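PDB 4ECM: glucose-1-phosphate thymidylyltransferase from Bacillus anthracis, which catalyses the joining of dTTP and alpha-D-glucose 1-phosphate into dTDP-glucose with release of pyrophosphate, a step of dTDP-L-rhamnose biosynthesis. Local coordinates for residues V155-V160 with A169-R174; K66-T71 with P141-F146. One frame throughout, in Å; residues are numbered along the deposited sequence.

Interaction 1 (V155-V160 with A169-R174); sequences VLLQSV and ANIQNR
No flat group takes part where L157 meets A169 and I171; the contact is made wholly of methyl groups. The two branches of L157 divide the work. CD1 runs tip to tip into I171, with L157 CD1 and I171 CD1 3.5 Å apart, closer than methyls usually come. CD2 turns to A169, where L157 CD2 lies 4.1 Å from A169 CB. That alanine methyl also has L157 CD1 within 4.2 Å, so it faces the fork of the leucine, almost evenly between its two ends. I171 gets there by stretching out: with its chi2 at -178° the CG1 branch is fully extended and delivers CD1 as the foremost atom. The bound dTDP-glucose lies about 9 Å from the L157 side chain. The backbones stay well apart, with L157 CA and A169 CA separated by 8.0 Å: this is an apolar contact between non-adjacent strands of the branched mixed sheet of the nucleotidyltransferase domain. Strand 190-198 joins them, pairing antiparallel with both, and its V192 and Y190 touch L157 and I171 respectively. Y234 of strand 232-236, parallel to 153-159, touches both L157 and I171. Strand 167-172 also pairs antiparallel with the next strand, 175-181, as a hairpin.

Interaction 2 (K66-T71 with P141-F146); sequences KQCDIT and PYVEEF
C68 points its sulfur at the end of V143, almost head-on. The CA, CB of V143 and the SG of C68 make an angle of about 155°, so the sulfur stands nearly on the extension of the valine's first side-chain bond and faces its forked end. There C68 SG is 3.7 Å from V143 CB and just as far from V143 CG2, while V143 CG1 is 3.9 Å from the same sulfur, giving one atom seated against three. The valine presents this end because its first side-chain bond points toward C68; chi1 (172°) only sets which way round the methyls stand, with CG1 anti to the backbone N and CG2 beside it. C68 was modelled in two conformers, so the exact seat of its sulfur is less certain than its direction. I70 makes a looser contact, its extended side chain bringing I70 CD1 to 4.5 Å from V143 CG2. C68 and I70 lie on either side of D69, where helix 57-67 stops in a Schellman motif: D69 takes a positive phi (64°), D69 N bonds to K66 O at 2.7 Å, and I70 N bonds back to L65 O. Both point toward helix 140-147. R140, at the start of that second helix, forms a salt bridge with D69 and a hydrogen bond to the carbonyl of Q67, a positive charge that would probably be favourable at a helix C terminus. M25 at the beginning of strand 25-30 touches I70 and V143 alike, I139 packs on C68, and L197 of strand 190-198 lies against V143.

Following the chain, interaction 2 opens at the end of helix 57-67 and closes on helix 140-147 after 69 intervening residues, enclosing strands 72-77, 98-103 and 125-130; it therefore ties together two helices separated by much of the parallel part of the main sheet. Interaction 1 starts only after that loop is shut and closes a short one, eight residues between segments 155-160 and 169-174. The two are in series, neither nested nor crossed, with centres 21 Å apart. They nevertheless join: helix 140-147 is followed, after a short loop, by strand 153-159, and L156 CD1 rests 3.7 Å from Y142 CD2, coupling the helix to the strand that follows it.

Interaction 1 (V155-V160 with A169-R174)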
loop_
_atom_site.group_PDB
_atom_site.type_symbol
_atom_site.label_atom_id
_atom_site.label_comp_id
_atom_site.label_asym_id
_atom_site.label_seq_id
_atom_site.Cartn_x
_atom_site.Cartn_y
_atom_site.Cartn_z
ATOM N N VAL A 155 -12.926 35.615 2.365
ATOM C CA VAL A 155 -11.672 35.127 2.928
ATOM C C VAL A 155 -11.722 35.394 4.423
ATOM O O VAL A 155 -12.439 36.315 4.879
ATOM C CB VAL A 155 -10.429 35.792 2.279
ATOM C CG1 VAL A 155 -10.322 35.377 0.816
ATOM C CG2 VAL A 155 -10.475 37.324 2.416
ATOM N N LEU A 156 -11.001 34.566 5.180
ATOM C CA LEU A 156 -10.959 34.652 6.638
ATOM C C LEU A 156 -9.541 35.017 7.043
ATOM O O LEU A 156 -8.584 34.364 6.619
ATOM C CB LEU A 156 -11.369 33.323 7.264
ATOM C CG LEU A 156 -12.728 32.773 6.811
ATOM C CD1 LEU A 156 -13.092 31.482 7.588
ATOM C CD2 LEU A 156 -13.836 33.823 6.949
ATOM N N LEU A 157 -9.418 36.051 7.874
ATOM C CA LEU A 157 -8.117 36.604 8.257
ATOM C C LEU A 157 -7.693 36.302 9.688
ATOM O O LEU A 157 -8.526 36.161 10.592
ATOM C CB LEU A 157 -8.118 38.128 8.088
ATOM C CG LEU A 157 -8.593 38.706 6.746
ATOM C CD1 LEU A 157 -8.477 40.243 6.766
ATOM C CD2 LEU A 157 -7.815 38.098 5.590
ATOM N N GLN A 158 -6.378 36.203 9.865
ATOM C CA GLN A 158 -5.764 36.014 11.165
ATOM C C GLN A 158 -4.576 36.924 11.303
ATOM O O GLN A 158 -3.703 36.941 10.445
ATOM C CB GLN A 158 -5.266 34.591 11.353
ATOM C CG GLN A 158 -6.264 33.686 11.988
ATOM C CD GLN A 158 -6.402 33.915 13.500
ATOM O OE1 GLN A 158 -7.425 33.614 14.078
ATOM N NE2 GLN A 158 -5.366 34.415 14.120
ATOM N N SER A 159 -4.545 37.680 12.394
ATOM C CA SER A 159 -3.417 38.546 12.687
ATOM C C SER A 159 -2.317 37.620 13.184
ATOM O O SER A 159 -2.556 36.810 14.073
ATOM C CB SER A 159 -3.784 39.575 13.747
ATOM O OG SER A 159 -2.691 40.448 13.975
ATOM N N VAL A 160 -1.139 37.699 12.578
ATOM C CA VAL A 160 -0.019 36.825 12.946
ATOM C C VAL A 160 1.289 37.568 13.169
ATOM O O VAL A 160 1.459 38.710 12.726
ATOM C CB VAL A 160 0.231 35.742 11.849
ATOM C CG1 VAL A 160 -1.020 34.834 11.654
ATOM C CG2 VAL A 160 0.638 36.380 10.523
ATOM N N ALA A 169 -3.235 40.552 3.658
ATOM C CA ALA A 169 -4.260 41.504 3.248
ATOM C C ALA A 169 -3.890 42.904 3.690
ATOM O O ALA A 169 -3.591 43.144 4.862
ATOM C CB ALA A 169 -5.622 41.116 3.834
ATOM N N ASN A 170 -3.912 43.817 2.730
ATOM C CA ASN A 170 -3.653 45.223 2.974
ATOM C C ASN A 170 -5.010 45.828 3.250
ATOM O O ASN A 170 -5.817 46.013 2.330
ATOM C CB ASN A 170 -3.003 45.863 1.742
ATOM C CG ASN A 170 -2.766 47.376 1.899
ATOM O OD1 ASN A 170 -2.982 47.949 2.967
ATOM N ND2 ASN A 170 -2.324 48.019 0.816
ATOM N N ILE A 171 -5.285 46.094 4.522
ATOM C CA ILE A 171 -6.569 46.647 4.936
ATOM C C ILE A 171 -6.488 48.129 5.279
ATOM O O ILE A 171 -5.682 48.540 6.101
ATOM C CB ILE A 171 -7.120 45.908 6.162
ATOM C CG1 ILE A 171 -7.348 44.430 5.822
ATOM C CG2 ILE A 171 -8.439 46.556 6.637
ATOM C CD1 ILE A 171 -7.932 43.663 6.950
ATOM N N GLN A 172 -7.326 48.920 4.630
ATOM C CA GLN A 172 -7.419 50.343 4.908
ATOM C C GLN A 172 -8.881 50.732 5.052
ATOM O O GLN A 172 -9.699 50.401 4.187
ATOM C CB GLN A 172 -6.752 51.170 3.814
ATOM C CG GLN A 172 -5.261 50.928 3.724
ATOM C CD GLN A 172 -4.578 51.857 2.752
ATOM O OE1 GLN A 172 -5.206 52.724 2.148
ATOM N NE2 GLN A 172 -3.282 51.677 2.589
ATOM N N ASN A 173 -9.203 51.414 6.152
ATOM C CA ASN A 173 -10.568 51.860 6.431
ATOM C C ASN A 173 -11.574 50.707 6.330
ATOM O O ASN A 173 -12.663 50.842 5.756
ATOM C CB ASN A 173 -10.912 53.043 5.524
ATOM C CG ASN A 173 -9.943 54.209 5.728
ATOM O OD1 ASN A 173 -9.798 54.724 6.846
ATOM N ND2 ASN A 173 -9.255 54.605 4.661
ATOM N N ARG A 174 -11.175 49.571 6.893
ATOM C CA ARG A 174 -11.988 48.361 6.931
ATOM C C ARG A 174 -12.312 47.785 5.550
ATOM O O ARG A 174 -13.328 47.111 5.380
ATOM C CB ARG A 174 -13.264 48.594 7.761
ATOM C CG ARG A 174 -12.973 49.011 9.209
ATOM C CD ARG A 174 -14.243 49.093 10.050
ATOM N NE ARG A 174 -15.140 50.142 9.571
ATOM C CZ ARG A 174 -15.118 51.409 9.982
ATOM N NH1 ARG A 174 -15.984 52.277 9.472
ATOM N NH2 ARG A 174 -14.241 51.819 10.899
#

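Interaction 2 (K66-T71 with P141-F146)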
loop_
_atom_site.group_PDB
_atom_site.type_symbol
_atom_site.label_atom_id
_atom_site.label_comp_id
_atom_site.label_asym_id
_atom_site.label_seq_id
_atom_site.Cartn_x
_atom_site.Cartn_y
_atom_site.Cartn_z
ATOM N N LYS A 66 -18.394 19.091 8.264
ATOM C CA LYS A 66 -19.546 18.363 8.758
ATOM C C LYS A 66 -20.361 19.205 9.748
ATOM O O LYS A 66 -21.588 19.229 9.675
ATOM C CB LYS A 66 -19.145 17.080 9.457
ATOM C CG LYS A 66 -20.369 16.276 9.907
ATOM C CD LYS A 66 -19.989 15.163 10.818
ATOM C CE LYS A 66 -21.217 14.348 11.225
ATOM N NZ LYS A 66 -20.842 13.272 12.182
ATOM N N GLN A 67 -19.669 19.876 10.668
ATOM C CA GLN A 67 -20.322 20.732 11.654
ATOM C C GLN A 67 -21.175 21.816 11.024
ATOM O O GLN A 67 -22.107 22.299 11.659
ATOM C CB GLN A 67 -19.313 21.361 12.610
ATOM C CG GLN A 67 -18.726 20.383 13.625
ATOM C CD GLN A 67 -19.788 19.743 14.533
ATOM O OE1 GLN A 67 -20.393 18.707 14.191
ATOM N NE2 GLN A 67 -19.978 20.334 15.714
ATOM N N CYS A 68 -20.848 22.197 9.799
ATOM C CA CYS A 68 -21.622 23.185 9.088
ATOM C C CYS A 68 -22.685 22.529 8.164
ATOM O O CYS A 68 -23.291 23.191 7.329
ATOM C CB CYS A 68 -20.688 24.048 8.262
ATOM S SG CYS A 68 -21.452 25.570 7.892
ATOM N N ASP A 69 -22.909 21.229 8.331
ATOM C CA ASP A 69 -23.874 20.484 7.503
ATOM C C ASP A 69 -23.445 20.463 6.021
ATOM O O ASP A 69 -24.273 20.375 5.131
ATOM C CB ASP A 69 -25.319 21.001 7.675
ATOM C CG ASP A 69 -25.838 20.792 9.088
ATOM O OD1 ASP A 69 -26.483 21.712 9.647
ATOM O OD2 ASP A 69 -25.565 19.711 9.651
ATOM N N ILE A 70 -22.141 20.577 5.777
ATOM C CA ILE A 70 -21.608 20.466 4.444
ATOM C C ILE A 70 -21.135 19.028 4.388
ATOM O O ILE A 70 -20.096 18.679 4.973
ATOM C CB ILE A 70 -20.478 21.440 4.181
ATOM C CG1 ILE A 70 -20.998 22.876 4.310
ATOM C CG2 ILE A 70 -19.919 21.210 2.781
ATOM C CD1 ILE A 70 -19.952 23.938 4.079
ATOM N N THR A 71 -21.920 18.196 3.700
ATOM C CA THR A 71 -21.676 16.756 3.640
ATOM C C THR A 71 -21.183 16.207 2.294
ATOM O O THR A 71 -20.715 15.075 2.250
ATOM C CB THR A 71 -22.938 16.003 4.057
ATOM O OG1 THR A 71 -24.027 16.379 3.201
ATOM C CG2 THR A 71 -23.296 16.340 5.515
ATOM N N PRO A 141 -20.749 30.456 11.172
ATOM C CA PRO A 141 -21.112 31.873 11.085
ATOM C C PRO A 141 -20.668 32.525 9.784
ATOM O O PRO A 141 -21.385 33.375 9.243
ATOM C CB PRO A 141 -20.401 32.502 12.293
ATOM C CG PRO A 141 -20.283 31.370 13.283
ATOM C CD PRO A 141 -20.049 30.131 12.432
ATOM N N TYR A 142 -19.509 32.102 9.281
ATOM C CA TYR A 142 -18.963 32.638 8.044
ATOM C C TYR A 142 -19.708 32.083 6.823
ATOM O O TYR A 142 -19.987 32.823 5.860
ATOM C CB TYR A 142 -17.479 32.319 7.945
ATOM C CG TYR A 142 -16.710 32.683 9.196
ATOM C CD1 TYR A 142 -16.706 33.992 9.680
ATOM C CD2 TYR A 142 -15.978 31.725 9.882
ATOM C CE1 TYR A 142 -16.002 34.331 10.837
ATOM C CE2 TYR A 142 -15.254 32.050 11.036
ATOM C CZ TYR A 142 -15.272 33.342 11.504
ATOM O OH TYR A 142 -14.581 33.647 12.628
ATOM N N VAL A 143 -20.041 30.799 6.871
ATOM C CA VAL A 143 -20.785 30.176 5.792
ATOM C C VAL A 143 -22.188 30.815 5.687
ATOM O O VAL A 143 -22.647 31.115 4.598
ATOM C CB VAL A 143 -20.883 28.657 5.970
ATOM C CG1 VAL A 143 -21.833 28.050 4.944
ATOM C CG2 VAL A 143 -19.499 28.033 5.884
ATOM N N GLU A 144 -22.833 31.054 6.823
ATOM C CA GLU A 144 -24.152 31.698 6.850
ATOM C C GLU A 144 -24.128 33.096 6.254
ATOM O O GLU A 144 -25.046 33.467 5.517
ATOM C CB GLU A 144 -24.700 31.762 8.277
ATOM C CG GLU A 144 -25.073 30.409 8.829
ATOM C CD GLU A 144 -25.463 30.451 10.303
ATOM O OE1 GLU A 144 -25.188 31.472 10.979
ATOM O OE2 GLU A 144 -26.035 29.445 10.771
ATOM N N GLU A 145 -23.108 33.884 6.590
ATOM C CA GLU A 145 -22.973 35.216 6.002
ATOM C C GLU A 145 -22.772 35.118 4.517
ATOM O O GLU A 145 -23.379 35.867 3.758
ATOM C CB GLU A 145 -21.789 36.001 6.547
ATOM C CG GLU A 145 -22.042 36.783 7.791
ATOM C CD GLU A 145 -20.855 37.688 8.163
ATOM O OE1 GLU A 145 -20.111 38.150 7.264
ATOM O OE2 GLU A 145 -20.689 37.943 9.369
ATOM N N PHE A 146 -21.877 34.229 4.104
ATOM C CA PHE A 146 -21.609 34.054 2.693
ATOM C C PHE A 146 -22.878 33.630 1.917
ATOM O O PHE A 146 -23.099 34.113 0.816
ATOM C CB PHE A 146 -20.474 33.074 2.483
ATOM C CG PHE A 146 -20.041 32.948 1.053
ATOM C CD1 PHE A 146 -19.553 34.044 0.374
ATOM C CD2 PHE A 146 -20.068 31.723 0.409
ATOM C CE1 PHE A 146 -19.147 33.939 -0.945
ATOM C CE2 PHE A 146 -19.649 31.602 -0.908
ATOM C CZ PHE A 146 -19.185 32.715 -1.587
#